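Local coordinates for uncharacterized protein (Listeria monocytogenes, PDB 3MAB) that is of unknown function but is a small all-helical protein of the TfoX C-terminal domain family, in the helix-hairpin-helix clan, at residues E54-E59 / I76-F81. The protein carries 2 engineered substitutions. Sequence-based numbering, arbitrary orientation.
Sequences ELYALE and IELKKF
L78 reaches from its helix into the angle between L55, Y56 and E59, and its two methyls divide these neighbours between them. L78 CD1 lies at the edge of the Y56 ring, in the ring plane, 3.7 Å from Y56 CD1, and the same methyl, L78 CD1, meets E59 at 3.7 Å from E59 CB. L78 CD2 turns to L55 instead, 4.1 Å from both L55 CG and L55 CD1. In L55, CG stands opposite the backbone N (chi1 -177°), which turns it toward the other helix; with chi2 at 54° for CD1, CD2 is the branch roughly anti to CA and reaches farthest. L55 CD2 sits 3.5 Å from L78 O and 3.8 Å from L78 CB. L55 CD2 also touches the F81 ring at its edge, in plane, 3.8 Å from F81 CD2. Segments 54-59 and 76-81 are carried by helices 52-63 and 72-85, the last two of a four-helix TfoX C-terminal domain; the segment axes come within 10.4 Å at 137° between their N-to-C directions, nearer antiparallel than parallel but strongly inclined. No hydrogen bond links the segments, and the join is chiefly van der Waals: leucine methyls, ring edges, the aliphatic part of E59 and the L78 carbonyl oxygen. E59 is a buried residue; its carboxylate is hydrogen-bonded, OE1 with S36 OG of helix 28-46 and OE2 with Q63 NE2. Helix 28-46 also meets the L55–F81 end, where L55 touches F40 and F81 packs on K37 and L41. At the exposed border K79 CE comes only loosely near Y56 OH, 4.4 Å away.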
loop_
_atom_site.group_PDB
_atom_site.type_symbol
_atom_site.label_atom_id
_atom_site.label_comp_id
_atom_site.label_asym_id
_atom_site.label_seq_id
_atom_site.Cartn_x
_atom_site.Cartn_y
_atom_site.Cartn_z
ATOM N N GLU B 54 -7.520 -6.406 -8.695
ATOM C CA GLU B 54 -7.343 -4.989 -8.934
ATOM C C GLU B 54 -8.150 -4.145 -7.896
ATOM O O GLU B 54 -7.697 -3.099 -7.419
ATOM C CB GLU B 54 -7.782 -4.572 -10.337
ATOM C CG GLU B 54 -6.827 -4.800 -11.432
ATOM C CD GLU B 54 -6.983 -6.123 -12.106
ATOM O OE1 GLU B 54 -6.342 -6.270 -13.151
ATOM O OE2 GLU B 54 -7.724 -6.995 -11.626
ATOM N N LEU B 55 -9.360 -4.583 -7.535
ATOM C CA LEU B 55 -10.152 -3.859 -6.535
ATOM C C LEU B 55 -9.513 -3.820 -5.173
ATOM O O LEU B 55 -9.430 -2.790 -4.533
ATOM C CB LEU B 55 -11.559 -4.486 -6.469
ATOM C CG LEU B 55 -12.569 -3.848 -5.541
ATOM C CD1 LEU B 55 -12.740 -2.336 -5.807
ATOM C CD2 LEU B 55 -13.880 -4.550 -5.648
ATOM N N TYR B 56 -9.048 -4.964 -4.703
ATOM C CA TYR B 56 -8.264 -5.000 -3.485
ATOM C C TYR B 56 -7.050 -4.100 -3.565
ATOM O O TYR B 56 -6.747 -3.386 -2.578
ATOM C CB TYR B 56 -7.828 -6.438 -3.175
ATOM C CG TYR B 56 -8.832 -7.392 -2.536
ATOM C CD1 TYR B 56 -10.011 -6.965 -1.981
ATOM C CD2 TYR B 56 -8.514 -8.728 -2.429
ATOM C CE1 TYR B 56 -10.931 -7.875 -1.406
ATOM C CE2 TYR B 56 -9.451 -9.636 -1.847
ATOM C CZ TYR B 56 -10.603 -9.163 -1.339
ATOM O OH TYR B 56 -11.440 -10.091 -0.758
ATOM N N ALA B 57 -6.316 -4.135 -4.682
ATOM C CA ALA B 57 -5.133 -3.292 -4.853
ATOM C C ALA B 57 -5.442 -1.829 -4.717
ATOM O O ALA B 57 -4.735 -1.081 -4.046
ATOM C CB ALA B 57 -4.473 -3.561 -6.221
ATOM N N LEU B 58 -6.544 -1.411 -5.316
ATOM C CA LEU B 58 -6.959 -0.038 -5.311
ATOM C C LEU B 58 -7.358 0.412 -3.905
ATOM O O LEU B 58 -6.991 1.501 -3.464
ATOM C CB LEU B 58 -8.106 0.211 -6.284
ATOM C CG LEU B 58 -7.722 0.096 -7.725
ATOM C CD1 LEU B 58 -8.967 0.106 -8.590
ATOM C CD2 LEU B 58 -6.841 1.225 -8.199
ATOM N N GLU B 59 -8.109 -0.422 -3.163
ATOM C CA GLU B 59 -8.486 -0.045 -1.799
ATOM C C GLU B 59 -7.286 0.004 -0.905
ATOM O O GLU B 59 -7.149 0.912 -0.081
ATOM C CB GLU B 59 -9.537 -1.005 -1.215
ATOM C CG GLU B 59 -10.013 -0.699 0.174
ATOM C CD GLU B 59 -10.726 0.627 0.318
ATOM O OE1 GLU B 59 -11.308 1.090 -0.679
ATOM O OE2 GLU B 59 -10.787 1.191 1.436
ATOM N N ILE B 76 -14.792 -8.130 2.592
ATOM C CA ILE B 76 -16.129 -8.636 2.316
ATOM C C ILE B 76 -16.961 -7.601 1.595
ATOM O O ILE B 76 -17.711 -7.932 0.673
ATOM C CB ILE B 76 -16.777 -9.214 3.604
ATOM C CG1 ILE B 76 -16.063 -10.526 3.933
ATOM C CG2 ILE B 76 -18.304 -9.407 3.416
ATOM C CD1 ILE B 76 -16.327 -11.017 5.346
ATOM N N GLU B 77 -16.873 -6.335 1.974
ATOM C CA GLU B 77 -17.578 -5.252 1.309
ATOM C C GLU B 77 -17.197 -5.191 -0.177
ATOM O O GLU B 77 -18.064 -5.059 -1.090
ATOM C CB GLU B 77 -17.261 -3.938 2.036
ATOM C CG GLU B 77 -17.840 -2.698 1.365
ATOM C CD GLU B 77 -17.336 -1.411 1.944
ATOM O OE1 GLU B 77 -16.550 -1.432 2.905
ATOM O OE2 GLU B 77 -17.770 -0.358 1.439
ATOM N N LEU B 78 -15.907 -5.334 -0.469
ATOM C CA LEU B 78 -15.435 -5.208 -1.821
ATOM C C LEU B 78 -15.889 -6.418 -2.613
ATOM O O LEU B 78 -16.269 -6.292 -3.779
ATOM C CB LEU B 78 -13.904 -5.066 -1.834
ATOM C CG LEU B 78 -13.382 -3.783 -1.196
ATOM C CD1 LEU B 78 -11.881 -3.865 -1.096
ATOM C CD2 LEU B 78 -13.781 -2.515 -1.896
ATOM N N LYS B 79 -15.822 -7.594 -2.016
ATOM C CA LYS B 79 -16.292 -8.824 -2.687
ATOM C C LYS B 79 -17.772 -8.746 -3.023
ATOM O O LYS B 79 -18.184 -9.150 -4.142
ATOM C CB LYS B 79 -16.030 -10.038 -1.810
ATOM C CG LYS B 79 -16.365 -11.287 -2.506
ATOM C CD LYS B 79 -16.021 -12.546 -1.705
ATOM C CE LYS B 79 -14.559 -12.949 -1.848
ATOM N NZ LYS B 79 -14.341 -14.409 -1.582
ATOM N N LYS B 80 -18.577 -8.225 -2.126
ATOM C CA LYS B 80 -20.014 -8.102 -2.407
ATOM C C LYS B 80 -20.210 -7.190 -3.614
ATOM O O LYS B 80 -21.043 -7.462 -4.465
ATOM C CB LYS B 80 -20.751 -7.567 -1.204
ATOM C CG LYS B 80 -20.856 -8.506 -0.090
ATOM C CD LYS B 80 -21.187 -9.963 -0.466
ATOM C CE LYS B 80 -20.389 -10.949 0.435
ATOM N NZ LYS B 80 -18.891 -10.738 0.377
ATOM N N PHE B 81 -19.515 -6.087 -3.677
ATOM C CA PHE B 81 -19.590 -5.116 -4.789
ATOM C C PHE B 81 -19.174 -5.794 -6.078
ATOM O O PHE B 81 -19.907 -5.782 -7.070
ATOM C CB PHE B 81 -18.762 -3.898 -4.455
ATOM C CG PHE B 81 -18.529 -2.968 -5.603
ATOM C CD1 PHE B 81 -19.568 -2.230 -6.176
ATOM C CD2 PHE B 81 -17.291 -2.858 -6.129
ATOM C CE1 PHE B 81 -19.318 -1.372 -7.221
ATOM C CE2 PHE B 81 -17.040 -1.997 -7.187
ATOM C CZ PHE B 81 -18.061 -1.262 -7.702
#